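Local coordinates for protein inositol 2-dehydrogenase (Sinorhizobium meliloti, PDB 4HKT) that oxidises myo-inositol to scyllo-inosose with NAD+ as the hydride acceptor, the first step of myo-inositol degradation, at residues 16-21 against 286-291; 147-152 against 177-182; 181-186 against 238-243. One frame throughout, in Å; residues are numbered along the deposited sequence.

Contact 1. Residues 16-21 against 286-291; sequences KVHAKA and NEIESF. With EDO (1,2-ethanediol), chain V.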
loop_
_atom_site.group_PDB
_atom_site.type_symbol
_atom_site.label_atom_id
_atom_site.label_comp_id
_atom_site.label_asym_id
_atom_site.label_seq_id
_atom_site.Cartn_x
_atom_site.Cartn_y
_atom_site.Cartn_z
ATOM N N LYS B 16 18.646 -21.472 19.112
ATOM C CA LYS B 16 19.456 -21.103 17.945
ATOM C C LYS B 16 19.343 -19.612 17.641
ATOM O O LYS B 16 20.318 -18.965 17.283
ATOM C CB LYS B 16 19.044 -21.914 16.711
ATOM C CG LYS B 16 19.395 -23.399 16.767
ATOM C CD LYS B 16 19.048 -24.103 15.451
ATOM C CE LYS B 16 19.681 -25.484 15.330
ATOM N NZ LYS B 16 18.720 -26.595 15.593
ATOM N N VAL B 17 18.149 -19.066 17.824
ATOM C CA VAL B 17 17.889 -17.674 17.511
ATOM C C VAL B 17 18.668 -16.768 18.465
ATOM O O VAL B 17 19.234 -15.745 18.050
ATOM C CB VAL B 17 16.378 -17.379 17.594
ATOM C CG1 VAL B 17 16.121 -15.902 17.698
ATOM C CG2 VAL B 17 15.639 -17.974 16.392
ATOM N N HIS B 18 18.691 -17.135 19.748
ATOM C CA HIS B 18 19.493 -16.400 20.735
ATOM C C HIS B 18 20.998 -16.570 20.563
ATOM O O HIS B 18 21.749 -15.645 20.780
ATOM C CB HIS B 18 19.076 -16.772 22.151
ATOM C CG HIS B 18 17.721 -16.272 22.499
ATOM N ND1 HIS B 18 17.441 -14.929 22.614
ATOM C CD2 HIS B 18 16.552 -16.922 22.690
ATOM C CE1 HIS B 18 16.164 -14.774 22.908
ATOM N NE2 HIS B 18 15.600 -15.970 22.948
ATOM N N ALA B 19 21.428 -17.760 20.184
ATOM C CA ALA B 19 22.813 -17.986 19.838
ATOM C C ALA B 19 23.245 -16.964 18.781
ATOM O O ALA B 19 24.278 -16.276 18.930
ATOM C CB ALA B 19 22.989 -19.408 19.308
ATOM N N LYS B 20 22.438 -16.855 17.722
ATOM C CA LYS B 20 22.703 -15.900 16.639
ATOM C C LYS B 20 22.756 -14.474 17.158
ATOM O O LYS B 20 23.635 -13.705 16.766
ATOM C CB LYS B 20 21.641 -15.998 15.533
ATOM C CG LYS B 20 21.796 -14.933 14.446
ATOM C CD LYS B 20 20.957 -15.208 13.204
ATOM C CE LYS B 20 21.521 -14.412 12.022
ATOM N NZ LYS B 20 20.639 -14.386 10.824
ATOM N N ALA B 21 21.809 -14.100 18.017
ATOM C CA ALA B 21 21.751 -12.707 18.482
ATOM C C ALA B 21 22.907 -12.387 19.431
ATOM O O ALA B 21 23.436 -11.287 19.417
ATOM C CB ALA B 21 20.419 -12.408 19.147
ATOM N N ASN B 286 18.027 -6.539 19.355
ATOM C CA ASN B 286 17.786 -5.393 20.190
ATOM C C ASN B 286 17.599 -5.814 21.644
ATOM O O ASN B 286 17.979 -5.101 22.595
ATOM C CB ASN B 286 16.518 -4.650 19.715
ATOM C CG ASN B 286 16.735 -3.860 18.440
ATOM O OD1 ASN B 286 17.869 -3.604 18.027
ATOM N ND2 ASN B 286 15.628 -3.446 17.807
ATOM N N GLU B 287 16.952 -6.959 21.805
ATOM C CA GLU B 287 16.654 -7.535 23.105
ATOM C C GLU B 287 17.936 -7.885 23.877
ATOM O O GLU B 287 18.095 -7.494 25.027
ATOM C CB GLU B 287 15.823 -8.791 22.848
ATOM C CG GLU B 287 15.496 -9.686 24.005
ATOM C CD GLU B 287 14.657 -10.866 23.527
ATOM O OE1 GLU B 287 15.166 -11.694 22.765
ATOM O OE2 GLU B 287 13.475 -10.949 23.872
ATOM N N ILE B 288 18.847 -8.587 23.216
ATOM C CA ILE B 288 20.156 -8.902 23.800
ATOM C C ILE B 288 20.877 -7.593 24.102
ATOM O O ILE B 288 21.418 -7.408 25.210
ATOM C CB ILE B 288 21.001 -9.825 22.910
ATOM C CG1 ILE B 288 20.333 -11.200 22.741
ATOM C CG2 ILE B 288 22.408 -10.023 23.482
ATOM C CD1 ILE B 288 20.071 -11.982 24.018
ATOM N N GLU B 289 20.804 -6.650 23.170
ATOM C CA GLU B 289 21.411 -5.336 23.392
ATOM C C GLU B 289 20.868 -4.673 24.636
ATOM O O GLU B 289 21.627 -4.186 25.465
ATOM C CB GLU B 289 21.229 -4.437 22.169
ATOM C CG GLU B 289 21.867 -3.063 22.274
ATOM C CD GLU B 289 21.522 -2.190 21.065
ATOM O OE1 GLU B 289 21.487 -2.698 19.921
ATOM O OE2 GLU B 289 21.245 -0.995 21.267
ATOM N N SER B 290 19.553 -4.651 24.786
ATOM C CA SER B 290 18.930 -4.082 25.989
ATOM C C SER B 290 19.328 -4.860 27.270
ATOM O O SER B 290 19.509 -4.284 28.344
ATOM C CB SER B 290 17.422 -4.074 25.822
ATOM O OG SER B 290 16.829 -3.533 26.950
ATOM N N PHE B 291 19.475 -6.162 27.147
ATOM C CA PHE B 291 19.823 -6.994 28.302
ATOM C C PHE B 291 21.230 -6.618 28.794
ATOM O O PHE B 291 21.470 -6.396 29.971
ATOM C CB PHE B 291 19.775 -8.461 27.883
ATOM C CG PHE B 291 20.078 -9.419 28.974
ATOM C CD1 PHE B 291 19.421 -9.347 30.185
ATOM C CD2 PHE B 291 20.961 -10.443 28.765
ATOM C CE1 PHE B 291 19.693 -10.255 31.193
ATOM C CE2 PHE B 291 21.244 -11.339 29.775
ATOM C CZ PHE B 291 20.589 -11.255 30.978
HETATM C C1 EDO V . 18.074 -2.001 21.809
HETATM O O1 EDO V . 18.802 -2.463 22.926
HETATM C C2 EDO V . 16.658 -1.754 22.278
HETATM O O2 EDO V . 15.832 -1.400 21.178
#
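His18 and Ala21, one helical turn apart on helix 13-24, meet Glu287 and Ile288 of helix 281-297. The local axes come no closer than 10.2 Å and cross at -63°, so side chains bridge the gap. The tight part is small and buried. Ala21 points its methyl at Ile288, with CB 3.8 Å from CG1, and this lies at the level where the two backbones are nearest, the CA atoms of Ala21 and Ile288 being 6.7 Å apart. Beside it the His18 ring swings in. Its edge, not its face, meets the carboxylate: CE1 is 3.2 Å from Glu287 OE1, which lies in the ring plane, and ring and carboxylate planes are 30° apart. Glu287 reaches that position as an extended chain with CG anti to the backbone N (chi1 173°). No hydrogen bond results, because OE1 faces carbon CE1 while ND1 of His18 stands 4.0 Å from it. ND1 is buried without a polar partner in the model, whereas NE2 is hydrogen-bonded to Glu93.

The far side of helix 281-297 is looser. There Glu289 is exposed, and a 1,2-ethanediol, probably from the crystallisation liquor, donates from O1 to the backbone O of Asn286 at 2.8 Å.

Around the tight part, Tyr284 meets the His18 ring edge to face and also touches Ala21, while Phe91 of strand 89-93 packs on both His18 and Glu287. The contact thus joins a helix of the NAD-binding Rossmann fold to helix 281-297, close to that fold's parallel sheet.

Contact 2. Residues 147-152 against 177-182; sequences VTITSR and FDMARF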
loop_
_atom_site.group_PDB
_atom_site.type_symbol
_atom_site.label_atom_id
_atom_site.label_comp_id
_atom_site.label_asym_id
_atom_site.label_seq_id
_atom_site.Cartn_x
_atom_site.Cartn_y
_atom_site.Cartn_z
ATOM N N VAL B 147 -7.171 -0.353 21.223
ATOM C CA VAL B 147 -6.040 -1.093 20.665
ATOM C C VAL B 147 -6.604 -2.318 19.982
ATOM O O VAL B 147 -7.539 -2.938 20.500
ATOM C CB VAL B 147 -5.093 -1.555 21.797
ATOM C CG1 VAL B 147 -4.031 -2.533 21.292
ATOM C CG2 VAL B 147 -4.468 -0.345 22.451
ATOM N N THR B 148 -6.067 -2.667 18.821
ATOM C CA THR B 148 -6.427 -3.897 18.141
ATOM C C THR B 148 -5.138 -4.655 17.766
ATOM O O THR B 148 -4.168 -4.080 17.192
ATOM C CB THR B 148 -7.280 -3.664 16.871
ATOM O OG1 THR B 148 -8.321 -2.725 17.144
ATOM C CG2 THR B 148 -7.948 -4.974 16.401
ATOM N N ILE B 149 -5.121 -5.913 18.148
ATOM C CA ILE B 149 -3.936 -6.785 18.026
ATOM C C ILE B 149 -4.419 -8.045 17.356
ATOM O O ILE B 149 -5.347 -8.685 17.843
ATOM C CB ILE B 149 -3.327 -7.127 19.394
ATOM C CG1 ILE B 149 -2.779 -5.900 20.078
ATOM C CG2 ILE B 149 -2.198 -8.175 19.299
ATOM C CD1 ILE B 149 -2.486 -6.126 21.541
ATOM N N THR B 150 -3.784 -8.399 16.242
ATOM C CA THR B 150 -4.071 -9.604 15.525
ATOM C C THR B 150 -2.810 -10.422 15.372
ATOM O O THR B 150 -1.807 -9.936 14.802
ATOM C CB THR B 150 -4.600 -9.291 14.145
ATOM O OG1 THR B 150 -5.768 -8.471 14.291
ATOM C CG2 THR B 150 -4.965 -10.595 13.398
ATOM N N SER B 151 -2.863 -11.658 15.852
ATOM C CA SER B 151 -1.720 -12.569 15.770
ATOM C C SER B 151 -2.213 -13.901 15.243
ATOM O O SER B 151 -3.212 -14.410 15.726
ATOM C CB SER B 151 -1.020 -12.731 17.124
ATOM O OG SER B 151 -0.439 -11.491 17.550
ATOM N N ARG B 152 -1.542 -14.428 14.209
ATOM C CA ARG B 152 -1.917 -15.691 13.600
ATOM C C ARG B 152 -0.650 -16.426 13.260
ATOM O O ARG B 152 0.202 -15.885 12.542
ATOM C CB ARG B 152 -2.780 -15.505 12.331
ATOM C CG ARG B 152 -4.072 -14.726 12.603
ATOM C CD ARG B 152 -4.945 -14.496 11.394
ATOM N NE ARG B 152 -6.108 -13.735 11.819
ATOM C CZ ARG B 152 -6.772 -12.843 11.094
ATOM N NH1 ARG B 152 -6.466 -12.584 9.846
ATOM N NH2 ARG B 152 -7.778 -12.178 11.647
ATOM N N PHE B 177 -1.151 -10.301 25.268
ATOM C CA PHE B 177 -1.404 -9.657 26.552
ATOM C C PHE B 177 -0.281 -8.691 26.948
ATOM O O PHE B 177 -0.547 -7.577 27.384
ATOM C CB PHE B 177 -1.631 -10.656 27.664
ATOM C CG PHE B 177 -2.812 -11.571 27.449
ATOM C CD1 PHE B 177 -4.053 -11.075 27.132
ATOM C CD2 PHE B 177 -2.681 -12.926 27.617
ATOM C CE1 PHE B 177 -5.154 -11.930 26.945
ATOM C CE2 PHE B 177 -3.746 -13.779 27.450
ATOM C CZ PHE B 177 -5.001 -13.293 27.124
ATOM N N ASP B 178 0.968 -9.144 26.852
ATOM C CA ASP B 178 2.095 -8.234 27.052
ATOM C C ASP B 178 2.078 -7.006 26.114
ATOM O O ASP B 178 2.256 -5.874 26.569
ATOM C CB ASP B 178 3.436 -8.938 26.942
ATOM C CG ASP B 178 4.563 -7.992 27.222
ATOM O OD1 ASP B 178 4.699 -7.569 28.378
ATOM O OD2 ASP B 178 5.289 -7.608 26.278
HETATM N N MSE B 179 1.870 -7.233 24.834
HETATM C CA MSE B 179 1.737 -6.141 23.856
HETATM C C MSE B 179 0.639 -5.167 24.231
HETATM O O MSE B 179 0.815 -3.953 24.171
HETATM C CB MSE B 179 1.548 -6.748 22.474
HETATM C CG MSE B 179 1.432 -5.743 21.329
HETATM SE SE MSE B 179 3.042 -4.611 21.171
HETATM C CE MSE B 179 4.291 -6.045 20.701
ATOM N N ALA B 180 -0.502 -5.672 24.677
ATOM C CA ALA B 180 -1.565 -4.810 25.122
ATOM C C ALA B 180 -1.168 -3.929 26.271
ATOM O O ALA B 180 -1.434 -2.723 26.257
ATOM C CB ALA B 180 -2.829 -5.628 25.458
ATOM N N ARG B 181 -0.477 -4.487 27.261
ATOM C CA ARG B 181 0.017 -3.675 28.374
ATOM C C ARG B 181 1.046 -2.628 27.889
ATOM O O ARG B 181 1.039 -1.466 28.350
ATOM C CB ARG B 181 0.647 -4.572 29.462
ATOM C CG ARG B 181 -0.377 -5.370 30.273
ATOM C CD ARG B 181 0.289 -6.241 31.327
ATOM N NE ARG B 181 0.869 -5.423 32.352
ATOM C CZ ARG B 181 2.164 -5.153 32.525
ATOM N NH1 ARG B 181 3.134 -5.665 31.768
ATOM N NH2 ARG B 181 2.490 -4.333 33.502
ATOM N N PHE B 182 1.899 -3.039 26.963
ATOM C CA PHE B 182 2.917 -2.158 26.360
ATOM C C PHE B 182 2.282 -0.951 25.619
ATOM O O PHE B 182 2.829 0.158 25.661
ATOM C CB PHE B 182 3.744 -2.997 25.412
ATOM C CG PHE B 182 4.937 -2.315 24.793
ATOM C CD1 PHE B 182 5.970 -1.843 25.566
ATOM C CD2 PHE B 182 5.062 -2.255 23.403
ATOM C CE1 PHE B 182 7.082 -1.238 24.980
ATOM C CE2 PHE B 182 6.185 -1.669 22.807
ATOM C CZ PHE B 182 7.189 -1.174 23.605
#
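Ile149 projects from strand 144-152 end-on at helix 168-184, and its CD1 methyl does all the close touching. That methyl rests against the helix backbone where Met179 passes into Ala180: CD1 is 3.7 Å from the amide N of Ala180 and 3.9 Å from Met179 CG. Completing the seat, Ala180 CB stands 4.0 Å from the same methyl, although its own bond from CA points neither straight at the strand nor away from it. The reach of Ile149 follows from its torsions. CG1 lies anti to the carbonyl carbon (chi1 -65°), and CD1 continues outward in an extended arm (chi2 166°).

Met179, present as selenomethionine, is turned differently. Its CB and CG start toward the strand, but bends at chi2 and chi3, both near 60°, carry the selenium off, leaving SE 5.7 Å from Ile149 CD1. The side chain also touches Ile240 of the neighbouring strand 237-244, through CG, and Arg123.

The alternation of the strand sends Thr148 and Thr150 to the other face of the sheet. There Thr150 CG2 sits 3.4 Å above the plane of the Arg152 guanidinium, near its rim.

No hydrogen bond or charge pair links the two segments. The side-chain contacts are apolar, the Ile149 methyl against the Met179 methylene and the Ala180 methyl, with the helix backbone beneath. This implies that helix and sheet are held here by shape and burial, while directional bonds lie beside the contact: Ser151 OG to Asp176 of the same helix, and backbone bonds to the strands flanking 144-152.

Contact 3. Residues 181-186 against 238-243; sequences RFLLGE and QRIEVH. With EDO (1,2-ethanediol), chain C.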
loop_
_atom_site.group_PDB
_atom_site.type_symbol
_atom_site.label_atom_id
_atom_site.label_comp_id
_atom_site.label_asym_id
_atom_site.label_seq_id
_atom_site.Cartn_x
_atom_site.Cartn_y
_atom_site.Cartn_z
ATOM N N ARG B 181 -0.477 -4.487 27.261
ATOM C CA ARG B 181 0.017 -3.675 28.374
ATOM C C ARG B 181 1.046 -2.628 27.889
ATOM O O ARG B 181 1.039 -1.466 28.350
ATOM C CB ARG B 181 0.647 -4.572 29.462
ATOM C CG ARG B 181 -0.377 -5.370 30.273
ATOM C CD ARG B 181 0.289 -6.241 31.327
ATOM N NE ARG B 181 0.869 -5.423 32.352
ATOM C CZ ARG B 181 2.164 -5.153 32.525
ATOM N NH1 ARG B 181 3.134 -5.665 31.768
ATOM N NH2 ARG B 181 2.490 -4.333 33.502
ATOM N N PHE B 182 1.899 -3.039 26.963
ATOM C CA PHE B 182 2.917 -2.158 26.360
ATOM C C PHE B 182 2.282 -0.951 25.619
ATOM O O PHE B 182 2.829 0.158 25.661
ATOM C CB PHE B 182 3.744 -2.997 25.412
ATOM C CG PHE B 182 4.937 -2.315 24.793
ATOM C CD1 PHE B 182 5.970 -1.843 25.566
ATOM C CD2 PHE B 182 5.062 -2.255 23.403
ATOM C CE1 PHE B 182 7.082 -1.238 24.980
ATOM C CE2 PHE B 182 6.185 -1.669 22.807
ATOM C CZ PHE B 182 7.189 -1.174 23.605
ATOM N N LEU B 183 1.175 -1.185 24.929
ATOM C CA LEU B 183 0.537 -0.183 24.082
ATOM C C LEU B 183 -0.467 0.670 24.818
ATOM O O LEU B 183 -0.596 1.883 24.518
ATOM C CB LEU B 183 -0.172 -0.838 22.900
ATOM C CG LEU B 183 0.670 -1.649 21.946
ATOM C CD1 LEU B 183 -0.173 -2.320 20.888
ATOM C CD2 LEU B 183 1.711 -0.770 21.301
ATOM N N LEU B 184 -1.172 0.063 25.780
ATOM C CA LEU B 184 -2.209 0.786 26.493
ATOM C C LEU B 184 -1.654 1.839 27.390
ATOM O O LEU B 184 -2.333 2.841 27.631
ATOM C CB LEU B 184 -3.070 -0.105 27.368
ATOM C CG LEU B 184 -4.109 -0.942 26.648
ATOM C CD1 LEU B 184 -4.514 -2.098 27.534
ATOM C CD2 LEU B 184 -5.303 -0.099 26.223
ATOM N N GLY B 185 -0.501 1.540 27.966
ATOM C CA GLY B 185 0.109 2.415 28.966
ATOM C C GLY B 185 -0.490 2.292 30.362
ATOM O O GLY B 185 0.001 2.909 31.299
ATOM N N GLU B 186 -1.540 1.496 30.512
ATOM C CA GLU B 186 -2.231 1.355 31.795
ATOM C C GLU B 186 -2.545 -0.081 31.954
ATOM O O GLU B 186 -2.585 -0.802 30.969
ATOM C CB GLU B 186 -3.557 2.096 31.801
ATOM C CG GLU B 186 -3.432 3.569 31.674
ATOM C CD GLU B 186 -4.775 4.260 31.628
ATOM O OE1 GLU B 186 -5.863 3.590 31.674
ATOM O OE2 GLU B 186 -4.718 5.505 31.533
ATOM N N GLN B 238 1.201 -10.539 12.265
ATOM C CA GLN B 238 1.565 -9.865 13.490
ATOM C C GLN B 238 1.258 -8.391 13.324
ATOM O O GLN B 238 2.116 -7.611 12.920
ATOM C CB GLN B 238 3.076 -10.026 13.801
ATOM C CG GLN B 238 3.581 -11.452 13.983
ATOM C CD GLN B 238 3.272 -11.966 15.351
ATOM O OE1 GLN B 238 4.024 -11.734 16.295
ATOM N NE2 GLN B 238 2.173 -12.691 15.476
ATOM N N ARG B 239 0.025 -7.999 13.627
ATOM C CA ARG B 239 -0.382 -6.599 13.486
ATOM C C ARG B 239 -0.780 -5.970 14.791
ATOM O O ARG B 239 -1.319 -6.627 15.668
ATOM C CB ARG B 239 -1.537 -6.496 12.531
ATOM C CG ARG B 239 -1.101 -6.602 11.087
ATOM C CD ARG B 239 -2.355 -6.639 10.244
ATOM N NE ARG B 239 -2.965 -7.956 10.224
ATOM C CZ ARG B 239 -4.272 -8.190 10.053
ATOM N NH1 ARG B 239 -5.132 -7.195 9.960
ATOM N NH2 ARG B 239 -4.725 -9.437 9.991
ATOM N N ILE B 240 -0.495 -4.681 14.919
ATOM C CA ILE B 240 -0.979 -3.910 16.044
ATOM C C ILE B 240 -1.488 -2.580 15.496
ATOM O O ILE B 240 -0.993 -2.042 14.480
ATOM C CB ILE B 240 0.076 -3.669 17.128
ATOM C CG1 ILE B 240 1.285 -2.882 16.550
ATOM C CG2 ILE B 240 0.542 -4.986 17.734
ATOM C CD1 ILE B 240 2.228 -2.365 17.620
ATOM N N GLU B 241 -2.476 -2.071 16.188
ATOM C CA GLU B 241 -3.105 -0.808 15.835
ATOM C C GLU B 241 -3.579 -0.123 17.090
ATOM O O GLU B 241 -4.119 -0.788 18.011
ATOM C CB GLU B 241 -4.261 -1.053 14.868
ATOM C CG GLU B 241 -4.913 0.270 14.465
ATOM C CD GLU B 241 -6.170 0.136 13.621
ATOM O OE1 GLU B 241 -6.638 -0.984 13.364
ATOM O OE2 GLU B 241 -6.679 1.206 13.203
ATOM N N VAL B 242 -3.402 1.204 17.153
ATOM C CA VAL B 242 -3.793 1.971 18.309
ATOM C C VAL B 242 -4.525 3.252 17.865
ATOM O O VAL B 242 -3.951 4.112 17.155
ATOM C CB VAL B 242 -2.594 2.349 19.187
ATOM C CG1 VAL B 242 -3.090 3.063 20.433
ATOM C CG2 VAL B 242 -1.779 1.125 19.556
ATOM N N HIS B 243 -5.792 3.324 18.234
ATOM C CA HIS B 243 -6.621 4.478 17.944
ATOM C C HIS B 243 -6.575 5.346 19.185
ATOM O O HIS B 243 -6.747 4.841 20.279
ATOM C CB HIS B 243 -8.038 4.051 17.631
ATOM C CG HIS B 243 -8.987 5.188 17.409
ATOM N ND1 HIS B 243 -8.870 6.065 16.354
ATOM C CD2 HIS B 243 -10.084 5.578 18.101
ATOM C CE1 HIS B 243 -9.837 6.953 16.414
ATOM N NE2 HIS B 243 -10.604 6.667 17.450
HETATM C C1 EDO C . -2.953 3.821 10.288
HETATM O O1 EDO C . -3.122 2.908 9.193
HETATM C C2 EDO C . -3.806 3.374 11.479
HETATM O O2 EDO C . -5.205 3.558 11.218
#
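Leu183 sets its CD1 methyl between Ile240 and Val242, alternate residues that face the helix from strand 237-244. CD1 is shared: it lies 4.0 Å from Ile240 CB and 4.0 Å from Val242 CG2. The other branch, CD2, turns to the end of Ile240, where it meets CD1 at 4.0 Å. Ile240 can offer that end because its CG1 stands between the backbone N and the carbonyl carbon (chi1 60°). The backbones are nearest at the same level, with Leu183 CA 7.5 Å from Val242 CA.

This is helix-on-sheet packing in the C-terminal domain of the Gfo/Idh/MocA family, with the last turn of helix 168-184 laid against the mixed sheet. Helix 127-137 flanks the same strand residues, Val132 touching Ile240 and Ile136 touching Val242, and Val147 of the adjacent strand also touches Leu183. Just beyond, the helix ends with Leu184, and Gly185 after it has a positive phi (79°).

Glu241, between the two apolar residues, points away to the opposite face. Its OE2 forms salt bridges with Arg152 and Arg239 of the second subunit and accepts a weak hydrogen bond from ethanediol O2 at 3.4 Å; that ethanediol is also hydrogen-bonded to Glu260 of the third subunit.

In the fold
Contacts 2 and 3 form one continuous patch, their centres 6 Å apart: both lay helix 168-184 on the same sheet, and Arg181 and Phe182 belong to both. Their strands are antiparallel neighbours, with probable backbone hydrogen bonds from Glu241 N to Thr148 O (2.8 Å) and from Arg239 N to Thr150 O (2.9 Å). Contact 1 is separate, its centre 22 Å from that of contact 2 and 23 Å from that of contact 3, with nearest atoms about 9 and 10 Å away. It lies at the Rossmann fold, where His18 is near a probable GxGxxG dinucleotide-binding turn, and the Ile288 side chain is about 8 Å from the bound sodium ion.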